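Local coordinates for protein metal transporter CNNM3 (Homo sapiens, PDB 6DFD) that probably takes part in magnesium efflux across cell membranes and dimerises through its cyclic nucleotide-binding homology domain, at residues A[119-124]-A[181-186]; A[112-117]-A[189-194]; A[106-111]-A[177-182]. The protein carries 6 engineered substitutions. All blocks are in the same frame, centred on the assembly; numbering follows the deposited sequence.

Interaction 1. Residues A[119-124]-A[181-186]; sequences VEVEIG and YTVRAL
Glu-120 and Arg-184 form a hydrogen-bonded antiparallel pair and meet again through their side chains. Their reciprocal N-to-O bonds lie in the carbonyl planes, and Glu-120 N to Arg-184 O measures 2.9 Å. Both side chains leave the sheet on the same side and run alongside each other. Arg-184 starts out extended but bends at chi3 (54°), which swings its guanidinium over to the carboxylate. The salt bridge is long, 3.4 Å from Arg-184 NH2 to Glu-120 OE2, and its hydrogen bond is weak. OE2 lies at the guanidinium edge, near its plane, while the carboxylate plane stands 84° away from it. A water bridges the pair, accepting from Arg-184 NE at 2.9 Å and donating to Glu-120 OE2. Leu-186, just past the strand, reaches back so that its CD2 touches Glu-120 CB.

The second hydrogen-bonded pair, Glu-122 with Thr-182, repeats the backbone pattern. Glu-122 places CG between its N and carbonyl carbon (chi1 69°), which brings CG to 3.6 Å from Thr-182 CB; the bend at chi2 then turns the carboxylate toward Thr-182 OG1. OE1 to OG1 is a weak bond; the stronger partners lie on Arg-104, whose guanidinium forms a salt bridge with Glu-122 and whose backbone N hydrogen-bonds Thr-182 OG1.

These two strands are the central pair of a four-stranded antiparallel sheet in the beta-barrel of the cyclic nucleotide-binding homology domain, flanked by strands 100-102 and 128-132.

The opposite face, bearing the non-hydrogen-bonded pairs, is largely apolar. Val-119 CB meets Val-183 CG1 at 3.7 Å, and Val-183 CG2 lies beside both methyls of Val-121. Ile-123 runs alongside Tyr-181, its CD1 3.7 Å from Tyr-181 CD1. Further out, the Tyr-181 hydroxyl hydrogen-bonds Glu-126 of the second subunit, and Ile-123 packs on Ile-123 of that subunit.

Interaction 2. Residues A[112-117]-A[189-194]; sequences ILILQG and LQLIKV
A classic beta bulge interrupts the pairing of these strands, with Leu-115 and Gln-116 both facing Gln-190. The evidence is a register shift of one between Ile-114 and Gln-116, together with the double use of Gln-190 O. Leu-115 N donates to Gln-190 O at 2.7 Å through a bent bond, 134° at the hydrogen. Gln-116 N donates to Gln-190 O at 3.1 Å, in the carbonyl plane and on a lone pair. Gln-190 N returns a bond to Gln-116 O. Ahead of the bulge, Leu-113 and Ile-192 are paired regularly, Leu-113 N to Ile-192 O being 2.9 Å.

At the bulge Leu-115 points toward the facing strand. Its CB rests 3.2 Å from Gln-190 O, and its CD2 crosses over Ile-192 CG1 at 3.7 Å. With Leu-113 these residues pack against helix 47-60.

On the other face Leu-191 sets its CD2 against two isoleucines, 3.9 Å from both Ile-112 CG2 and Ile-114 CG1; chi1 -58° and chi2 180° together direct CD2 to them. Leu-101 of the other sheet covers Ile-112 and Leu-191. At the far end Leu-189 CD2 lies over Gly-117 CA. Apolar residues predominate on both faces, as fits a central pair of strands, flanked by 84-87 and 137-138, in the beta-barrel of a cyclic nucleotide-binding homology domain of the cupin clan.

Interaction 3. Residues A[106-111]-A[177-182]; sequences QPVDYF and YCPDYT
Val-108 and Tyr-177 supply the polar link between two loops, Val-108 N donating to Tyr-177 O at 2.9 Å. The donor lies nearly in line with the carbonyl bond (169° at the oxygen), and the bond is also fairly straight at hydrogen, 158°. The same oxygen receives a long CA-H...O contact from Pro-107 CA, so one carbonyl meets two successive residues of the facing loop, by a hydrogen bond and a much weaker contact. A second carbonyl, Gln-106 O, is approached closely by Pro-179 CD, at 3.1 Å.

Apolar contacts surround this point. Val-108 CG1, placed between its own N and carbonyl carbon (chi1 75°), reaches Tyr-177 CD1 obliquely at 4.1 Å and Pro-179 CD at 4.0 Å. Cys-178 SG lies alongside the Pro-107 ring, 3.9 Å from Pro-107 CG.

The loops lead into strand 110-114 of one sheet and strand 181-185 of the other, so the contact ties together the two sheets of the beta-barrel at their entry ends. Within its own segment, Pro-179 sets CB over the centre of one face of the Tyr-181 ring.

Contacts with the partner chain form the last group. Tyr-177 OH hydrogen-bonds Glu-126 of the second subunit, while Cys-178 O accepts from Lys-125 NZ of that subunit, which places residues 177-182 at an interface with the second subunit, consistent with the dimerisation of this domain.

How the interactions relate
From the N terminus the chain meets 106-111, 112-117 and 119-124 in quick succession, then, after a span that includes the unmodelled residues 145-175, 177-182 (partner of 106-111), 181-186 (of 119-124) and 189-194 (of 112-117). Interaction 1 closes a loop nested inside that of interaction 2, whereas interactions 2 and 3 cross because their segments alternate. Interactions 1 and 3 end on the same chain region, sharing Tyr-181 and Thr-182. Interactions 1 and 2 each pair the central strands of one sheet, and they meet where Val-119 CG2 packs 3.5 Å from Ile-114 CD1. Interaction 3 bridges the loops entering both sheets and, like interaction 1, reaches the second subunit.

Interaction 1. Residues A[119-124]-A[181-186]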
loop_
_atom_site.group_PDB
_atom_site.type_symbol
_atom_site.label_atom_id
_atom_site.label_comp_id
_atom_site.label_asym_id
_atom_site.label_seq_id
_atom_site.Cartn_x
_atom_site.Cartn_y
_atom_site.Cartn_z
ATOM N N VAL A 119 -3.175 -8.718 1.547
ATOM C CA VAL A 119 -2.305 -8.729 0.379
ATOM C C VAL A 119 -1.011 -8.000 0.709
ATOM O O VAL A 119 -0.959 -7.137 1.589
ATOM C CB VAL A 119 -2.973 -8.080 -0.858
ATOM C CG1 VAL A 119 -4.168 -8.896 -1.311
ATOM C CG2 VAL A 119 -3.366 -6.646 -0.566
ATOM N N GLU A 120 0.041 -8.365 -0.007
ATOM C CA GLU A 120 1.287 -7.622 -0.003
ATOM C C GLU A 120 1.368 -6.836 -1.296
ATOM O O GLU A 120 1.116 -7.377 -2.382
ATOM C CB GLU A 120 2.502 -8.545 0.124
ATOM C CG GLU A 120 3.842 -7.803 0.073
ATOM C CD GLU A 120 5.034 -8.734 0.256
ATOM O OE1 GLU A 120 5.423 -8.978 1.414
ATOM O OE2 GLU A 120 5.564 -9.226 -0.763
ATOM N N VAL A 121 1.718 -5.566 -1.170
ATOM C CA VAL A 121 1.855 -4.654 -2.289
ATOM C C VAL A 121 3.313 -4.242 -2.358
ATOM O O VAL A 121 3.894 -3.847 -1.340
ATOM C CB VAL A 121 0.961 -3.413 -2.122
ATOM C CG1 VAL A 121 1.016 -2.552 -3.365
ATOM C CG2 VAL A 121 -0.468 -3.812 -1.801
ATOM N N GLU A 122 3.900 -4.321 -3.547
ATOM C CA GLU A 122 5.203 -3.719 -3.799
ATOM C C GLU A 122 5.020 -2.697 -4.911
ATOM O O GLU A 122 4.521 -3.035 -5.989
ATOM C CB GLU A 122 6.253 -4.776 -4.155
ATOM C CG GLU A 122 6.059 -5.451 -5.479
ATOM C CD GLU A 122 6.952 -4.867 -6.551
ATOM O OE1 GLU A 122 6.430 -4.151 -7.430
ATOM O OE2 GLU A 122 8.177 -5.111 -6.503
ATOM N N ILE A 123 5.401 -1.446 -4.647
ATOM C CA ILE A 123 4.885 -0.335 -5.437
ATOM C C ILE A 123 5.940 0.753 -5.592
ATOM O O ILE A 123 6.785 0.969 -4.716
ATOM C CB ILE A 123 3.597 0.230 -4.798
ATOM C CG1 ILE A 123 3.004 1.328 -5.683
ATOM C CG2 ILE A 123 3.877 0.750 -3.403
ATOM C CD1 ILE A 123 1.523 1.504 -5.501
ATOM N N GLY A 124 5.873 1.441 -6.734
ATOM C CA GLY A 124 6.708 2.596 -6.988
ATOM C C GLY A 124 8.065 2.210 -7.541
ATOM O O GLY A 124 8.399 1.035 -7.718
ATOM N N TYR A 181 2.849 -1.637 -9.707
ATOM C CA TYR A 181 2.792 -2.350 -8.444
ATOM C C TYR A 181 2.466 -3.808 -8.707
ATOM O O TYR A 181 1.887 -4.168 -9.735
ATOM C CB TYR A 181 1.758 -1.751 -7.483
ATOM C CG TYR A 181 0.424 -1.385 -8.107
ATOM C CD1 TYR A 181 0.190 -0.101 -8.587
ATOM C CD2 TYR A 181 -0.609 -2.311 -8.188
ATOM C CE1 TYR A 181 -1.032 0.247 -9.146
ATOM C CE2 TYR A 181 -1.836 -1.972 -8.747
ATOM C CZ TYR A 181 -2.040 -0.692 -9.222
ATOM O OH TYR A 181 -3.256 -0.347 -9.773
ATOM N N THR A 182 2.866 -4.643 -7.759
ATOM C CA THR A 182 2.467 -6.036 -7.711
ATOM C C THR A 182 1.676 -6.235 -6.432
ATOM O O THR A 182 2.032 -5.685 -5.382
ATOM C CB THR A 182 3.694 -6.968 -7.749
ATOM O OG1 THR A 182 4.505 -6.635 -8.881
ATOM C CG2 THR A 182 3.279 -8.424 -7.847
ATOM N N VAL A 183 0.595 -7.008 -6.526
ATOM C CA VAL A 183 -0.283 -7.267 -5.390
ATOM C C VAL A 183 -0.485 -8.768 -5.291
ATOM O O VAL A 183 -0.973 -9.396 -6.239
ATOM C CB VAL A 183 -1.636 -6.547 -5.524
ATOM C CG1 VAL A 183 -2.535 -6.884 -4.343
ATOM C CG2 VAL A 183 -1.426 -5.047 -5.627
ATOM N N ARG A 184 -0.131 -9.342 -4.143
ATOM C CA ARG A 184 -0.173 -10.783 -3.960
ATOM C C ARG A 184 -0.980 -11.131 -2.723
ATOM O O ARG A 184 -0.758 -10.559 -1.652
ATOM C CB ARG A 184 1.247 -11.362 -3.830
ATOM C CG ARG A 184 1.282 -12.874 -3.649
ATOM C CD ARG A 184 2.714 -13.399 -3.572
ATOM N NE ARG A 184 3.493 -12.725 -2.537
ATOM C CZ ARG A 184 3.622 -13.145 -1.283
ATOM N NH1 ARG A 184 3.025 -14.258 -0.869
ATOM N NH2 ARG A 184 4.352 -12.437 -0.437
ATOM N N ALA A 185 -1.864 -12.113 -2.855
ATOM C CA ALA A 185 -2.616 -12.602 -1.710
ATOM C C ALA A 185 -1.683 -13.190 -0.662
ATOM O O ALA A 185 -0.738 -13.916 -0.989
ATOM C CB ALA A 185 -3.607 -13.672 -2.148
ATOM N N LEU A 186 -1.974 -12.878 0.602
ATOM C CA LEU A 186 -1.353 -13.513 1.751
ATOM C C LEU A 186 -2.323 -14.409 2.507
ATOM O O LEU A 186 -1.932 -15.031 3.502
ATOM C CB LEU A 186 -0.795 -12.446 2.703
ATOM C CG LEU A 186 0.191 -11.449 2.109
ATOM C CD1 LEU A 186 0.571 -10.432 3.192
ATOM C CD2 LEU A 186 1.429 -12.151 1.555
HETATM O O HOH W 1 4.653 -10.339 -3.619
#

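Interaction 2. Residues A[112-117]-A[189-194]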
loop_
_atom_site.group_PDB
_atom_site.type_symbol
_atom_site.label_atom_id
_atom_site.label_comp_id
_atom_site.label_asym_id
_atom_site.label_seq_id
_atom_site.Cartn_x
_atom_site.Cartn_y
_atom_site.Cartn_z
ATOM N N ILE A 112 -10.018 -3.741 -8.385
ATOM C CA ILE A 112 -10.289 -4.676 -7.301
ATOM C C ILE A 112 -10.416 -3.927 -5.986
ATOM O O ILE A 112 -9.617 -3.034 -5.681
ATOM C CB ILE A 112 -9.195 -5.761 -7.197
ATOM C CG1 ILE A 112 -9.332 -6.731 -8.370
ATOM C CG2 ILE A 112 -9.303 -6.507 -5.872
ATOM C CD1 ILE A 112 -8.185 -7.679 -8.516
ATOM N N LEU A 113 -11.426 -4.299 -5.204
ATOM C CA LEU A 113 -11.543 -3.887 -3.814
ATOM C C LEU A 113 -11.568 -5.155 -2.979
ATOM O O LEU A 113 -12.280 -6.108 -3.318
ATOM C CB LEU A 113 -12.803 -3.051 -3.558
ATOM C CG LEU A 113 -13.006 -2.681 -2.082
ATOM C CD1 LEU A 113 -13.548 -1.314 -1.937
ATOM C CD2 LEU A 113 -13.952 -3.646 -1.397
ATOM N N ILE A 114 -10.786 -5.176 -1.908
ATOM C CA ILE A 114 -10.691 -6.353 -1.051
ATOM C C ILE A 114 -11.816 -6.290 -0.028
ATOM O O ILE A 114 -11.847 -5.392 0.818
ATOM C CB ILE A 114 -9.320 -6.430 -0.357
ATOM C CG1 ILE A 114 -8.204 -6.542 -1.396
ATOM C CG2 ILE A 114 -9.259 -7.642 0.618
ATOM C CD1 ILE A 114 -6.808 -6.479 -0.790
ATOM N N LEU A 115 -12.736 -7.253 -0.087
ATOM C CA LEU A 115 -13.773 -7.305 0.940
ATOM C C LEU A 115 -13.237 -7.949 2.205
ATOM O O LEU A 115 -13.572 -7.526 3.321
ATOM C CB LEU A 115 -14.979 -8.092 0.438
ATOM C CG LEU A 115 -16.252 -7.410 -0.069
ATOM C CD1 LEU A 115 -16.079 -5.954 -0.410
ATOM C CD2 LEU A 115 -16.789 -8.196 -1.233
ATOM N N GLN A 116 -12.408 -8.975 2.041
ATOM C CA GLN A 116 -11.853 -9.681 3.183
ATOM C C GLN A 116 -10.522 -10.283 2.762
ATOM O O GLN A 116 -10.408 -10.822 1.662
ATOM C CB GLN A 116 -12.811 -10.781 3.665
ATOM C CG GLN A 116 -12.350 -11.508 4.914
ATOM C CD GLN A 116 -13.291 -12.630 5.314
ATOM O OE1 GLN A 116 -14.483 -12.599 5.011
ATOM N NE2 GLN A 116 -12.754 -13.633 6.000
ATOM N N GLY A 117 -9.517 -10.165 3.615
ATOM C CA GLY A 117 -8.245 -10.820 3.384
ATOM C C GLY A 117 -7.095 -9.834 3.375
ATOM O O GLY A 117 -7.258 -8.638 3.615
ATOM N N LEU A 189 -8.856 -14.557 -0.176
ATOM C CA LEU A 189 -9.407 -13.232 -0.425
ATOM C C LEU A 189 -10.849 -13.342 -0.885
ATOM O O LEU A 189 -11.189 -14.223 -1.680
ATOM C CB LEU A 189 -8.629 -12.458 -1.503
ATOM C CG LEU A 189 -7.120 -12.287 -1.339
ATOM C CD1 LEU A 189 -6.577 -11.466 -2.498
ATOM C CD2 LEU A 189 -6.786 -11.633 -0.008
ATOM N N GLN A 190 -11.684 -12.419 -0.405
ATOM C CA GLN A 190 -12.986 -12.158 -1.003
ATOM C C GLN A 190 -12.938 -10.760 -1.597
ATOM O O GLN A 190 -12.603 -9.798 -0.891
ATOM C CB GLN A 190 -14.120 -12.280 0.018
ATOM C CG GLN A 190 -15.509 -12.309 -0.611
ATOM C CD GLN A 190 -15.749 -13.550 -1.461
ATOM O OE1 GLN A 190 -15.324 -14.651 -1.112
ATOM N NE2 GLN A 190 -16.427 -13.370 -2.590
ATOM N N LEU A 191 -13.288 -10.663 -2.884
ATOM C CA LEU A 191 -12.966 -9.523 -3.730
ATOM C C LEU A 191 -14.186 -9.021 -4.485
ATOM O O LEU A 191 -15.054 -9.800 -4.895
ATOM C CB LEU A 191 -11.910 -9.892 -4.794
ATOM C CG LEU A 191 -10.557 -10.426 -4.336
ATOM C CD1 LEU A 191 -9.706 -10.699 -5.546
ATOM C CD2 LEU A 191 -9.871 -9.449 -3.406
ATOM N N ILE A 192 -14.195 -7.707 -4.707
ATOM C CA ILE A 192 -14.979 -7.058 -5.755
ATOM C C ILE A 192 -14.041 -6.818 -6.930
ATOM O O ILE A 192 -12.985 -6.198 -6.765
ATOM C CB ILE A 192 -15.582 -5.733 -5.251
ATOM C CG1 ILE A 192 -16.616 -6.006 -4.156
ATOM C CG2 ILE A 192 -16.184 -4.915 -6.399
ATOM C CD1 ILE A 192 -17.814 -6.864 -4.613
ATOM N N LYS A 193 -14.404 -7.320 -8.109
ATOM C CA LYS A 193 -13.613 -7.148 -9.323
ATOM C C LYS A 193 -14.479 -6.522 -10.403
ATOM O O LYS A 193 -15.470 -7.125 -10.838
ATOM C CB LYS A 193 -13.067 -8.481 -9.824
ATOM C CG LYS A 193 -12.145 -8.356 -11.024
ATOM C CD LYS A 193 -11.865 -9.723 -11.650
ATOM C CE LYS A 193 -10.569 -9.732 -12.448
ATOM N NZ LYS A 193 -10.240 -11.088 -12.994
ATOM N N VAL A 194 -14.086 -5.341 -10.867
ATOM C CA VAL A 194 -14.828 -4.618 -11.898
ATOM C C VAL A 194 -13.904 -4.411 -13.084
ATOM O O VAL A 194 -12.865 -3.750 -12.958
ATOM C CB VAL A 194 -15.369 -3.280 -11.382
ATOM C CG1 VAL A 194 -16.079 -2.524 -12.513
ATOM C CG2 VAL A 194 -16.306 -3.529 -10.231
#

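Interaction 3. Residues A[106-111]-A[177-182]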
loop_
_atom_site.group_PDB
_atom_site.type_symbol
_atom_site.label_atom_id
_atom_site.label_comp_id
_atom_site.label_asym_id
_atom_site.label_seq_id
_atom_site.Cartn_x
_atom_site.Cartn_y
_atom_site.Cartn_z
ATOM N N GLN A 106 2.601 -5.600 -16.239
ATOM C CA GLN A 106 1.722 -6.522 -16.945
ATOM C C GLN A 106 0.390 -5.837 -17.231
ATOM O O GLN A 106 -0.261 -5.360 -16.288
ATOM C CB GLN A 106 1.489 -7.782 -16.133
ATOM C CG GLN A 106 0.337 -8.632 -16.656
ATOM C CD GLN A 106 0.443 -10.088 -16.243
ATOM O OE1 GLN A 106 -0.444 -10.622 -15.574
ATOM N NE2 GLN A 106 1.529 -10.743 -16.646
ATOM N N PRO A 107 -0.047 -5.759 -18.490
ATOM C CA PRO A 107 -1.322 -5.095 -18.789
ATOM C C PRO A 107 -2.454 -5.647 -17.935
ATOM O O PRO A 107 -2.566 -6.856 -17.721
ATOM C CB PRO A 107 -1.539 -5.401 -20.274
ATOM C CG PRO A 107 -0.180 -5.642 -20.816
ATOM C CD PRO A 107 0.604 -6.273 -19.709
ATOM N N VAL A 108 -3.296 -4.741 -17.447
ATOM C CA VAL A 108 -4.436 -5.105 -16.620
ATOM C C VAL A 108 -5.605 -4.198 -16.981
ATOM O O VAL A 108 -5.421 -3.055 -17.414
ATOM C CB VAL A 108 -4.098 -5.001 -15.118
ATOM C CG1 VAL A 108 -4.066 -3.535 -14.669
ATOM C CG2 VAL A 108 -5.079 -5.822 -14.298
ATOM N N ASP A 109 -6.820 -4.715 -16.794
ATOM C CA ASP A 109 -8.008 -3.955 -17.162
ATOM C C ASP A 109 -9.139 -4.165 -16.162
ATOM O O ASP A 109 -10.319 -4.143 -16.538
ATOM C CB ASP A 109 -8.479 -4.318 -18.575
ATOM C CG ASP A 109 -9.040 -5.723 -18.663
ATOM O OD1 ASP A 109 -8.719 -6.554 -17.790
ATOM O OD2 ASP A 109 -9.809 -5.991 -19.610
ATOM N N TYR A 110 -8.811 -4.346 -14.885
ATOM C CA TYR A 110 -9.846 -4.442 -13.871
ATOM C C TYR A 110 -9.435 -3.715 -12.601
ATOM O O TYR A 110 -8.250 -3.522 -12.313
ATOM C CB TYR A 110 -10.196 -5.897 -13.545
ATOM C CG TYR A 110 -8.995 -6.772 -13.237
ATOM C CD1 TYR A 110 -8.374 -6.716 -12.001
ATOM C CD2 TYR A 110 -8.493 -7.650 -14.190
ATOM C CE1 TYR A 110 -7.274 -7.515 -11.716
ATOM C CE2 TYR A 110 -7.396 -8.459 -13.915
ATOM C CZ TYR A 110 -6.793 -8.384 -12.681
ATOM O OH TYR A 110 -5.704 -9.185 -12.415
ATOM N N PHE A 111 -10.459 -3.300 -11.865
ATOM C CA PHE A 111 -10.361 -2.690 -10.550
ATOM C C PHE A 111 -10.722 -3.747 -9.516
ATOM O O PHE A 111 -11.615 -4.566 -9.751
ATOM C CB PHE A 111 -11.324 -1.499 -10.482
ATOM C CG PHE A 111 -11.687 -1.051 -9.098
ATOM C CD1 PHE A 111 -12.731 -1.656 -8.403
ATOM C CD2 PHE A 111 -11.035 0.017 -8.512
ATOM C CE1 PHE A 111 -13.077 -1.233 -7.142
ATOM C CE2 PHE A 111 -11.382 0.449 -7.239
ATOM C CZ PHE A 111 -12.404 -0.175 -6.556
ATOM N N TYR A 177 -3.681 -0.377 -19.380
ATOM C CA TYR A 177 -2.847 0.184 -18.332
ATOM C C TYR A 177 -1.953 -0.899 -17.742
ATOM O O TYR A 177 -2.394 -2.023 -17.491
ATOM C CB TYR A 177 -3.735 0.805 -17.252
ATOM C CG TYR A 177 -3.043 1.150 -15.954
ATOM C CD1 TYR A 177 -3.413 0.533 -14.764
ATOM C CD2 TYR A 177 -2.035 2.103 -15.912
ATOM C CE1 TYR A 177 -2.794 0.852 -13.570
ATOM C CE2 TYR A 177 -1.408 2.428 -14.724
ATOM C CZ TYR A 177 -1.793 1.802 -13.555
ATOM O OH TYR A 177 -1.169 2.122 -12.368
ATOM N N CYS A 178 -0.678 -0.565 -17.553
ATOM C CA CYS A 178 0.263 -1.445 -16.879
ATOM C C CYS A 178 0.582 -0.863 -15.513
ATOM O O CYS A 178 1.136 0.244 -15.442
ATOM C CB CYS A 178 1.539 -1.609 -17.699
ATOM S SG CYS A 178 1.266 -2.409 -19.282
ATOM N N PRO A 179 0.267 -1.545 -14.415
ATOM C CA PRO A 179 0.477 -0.939 -13.098
ATOM C C PRO A 179 1.952 -0.917 -12.734
ATOM O O PRO A 179 2.757 -1.698 -13.243
ATOM C CB PRO A 179 -0.320 -1.852 -12.163
ATOM C CG PRO A 179 -0.219 -3.204 -12.811
ATOM C CD PRO A 179 -0.096 -2.970 -14.308
ATOM N N ASP A 180 2.305 0.015 -11.851
ATOM C CA ASP A 180 3.638 0.057 -11.253
ATOM C C ASP A 180 3.627 -0.572 -9.868
ATOM O O ASP A 180 4.288 -0.098 -8.941
ATOM C CB ASP A 180 4.163 1.488 -11.194
ATOM C CG ASP A 180 3.372 2.360 -10.246
ATOM O OD1 ASP A 180 2.292 1.924 -9.799
ATOM O OD2 ASP A 180 3.839 3.478 -9.943
ATOM N N TYR A 181 2.849 -1.637 -9.707
ATOM C CA TYR A 181 2.792 -2.350 -8.444
ATOM C C TYR A 181 2.466 -3.808 -8.707
ATOM O O TYR A 181 1.887 -4.168 -9.735
ATOM C CB TYR A 181 1.758 -1.751 -7.483
ATOM C CG TYR A 181 0.424 -1.385 -8.107
ATOM C CD1 TYR A 181 0.190 -0.101 -8.587
ATOM C CD2 TYR A 181 -0.609 -2.311 -8.188
ATOM C CE1 TYR A 181 -1.032 0.247 -9.146
ATOM C CE2 TYR A 181 -1.836 -1.972 -8.747
ATOM C CZ TYR A 181 -2.040 -0.692 -9.222
ATOM O OH TYR A 181 -3.256 -0.347 -9.773
ATOM N N THR A 182 2.866 -4.643 -7.759
ATOM C CA THR A 182 2.467 -6.036 -7.711
ATOM C C THR A 182 1.676 -6.235 -6.432
ATOM O O THR A 182 2.032 -5.685 -5.382
ATOM C CB THR A 182 3.694 -6.968 -7.749
ATOM O OG1 THR A 182 4.505 -6.635 -8.881
ATOM C CG2 THR A 182 3.279 -8.424 -7.847
#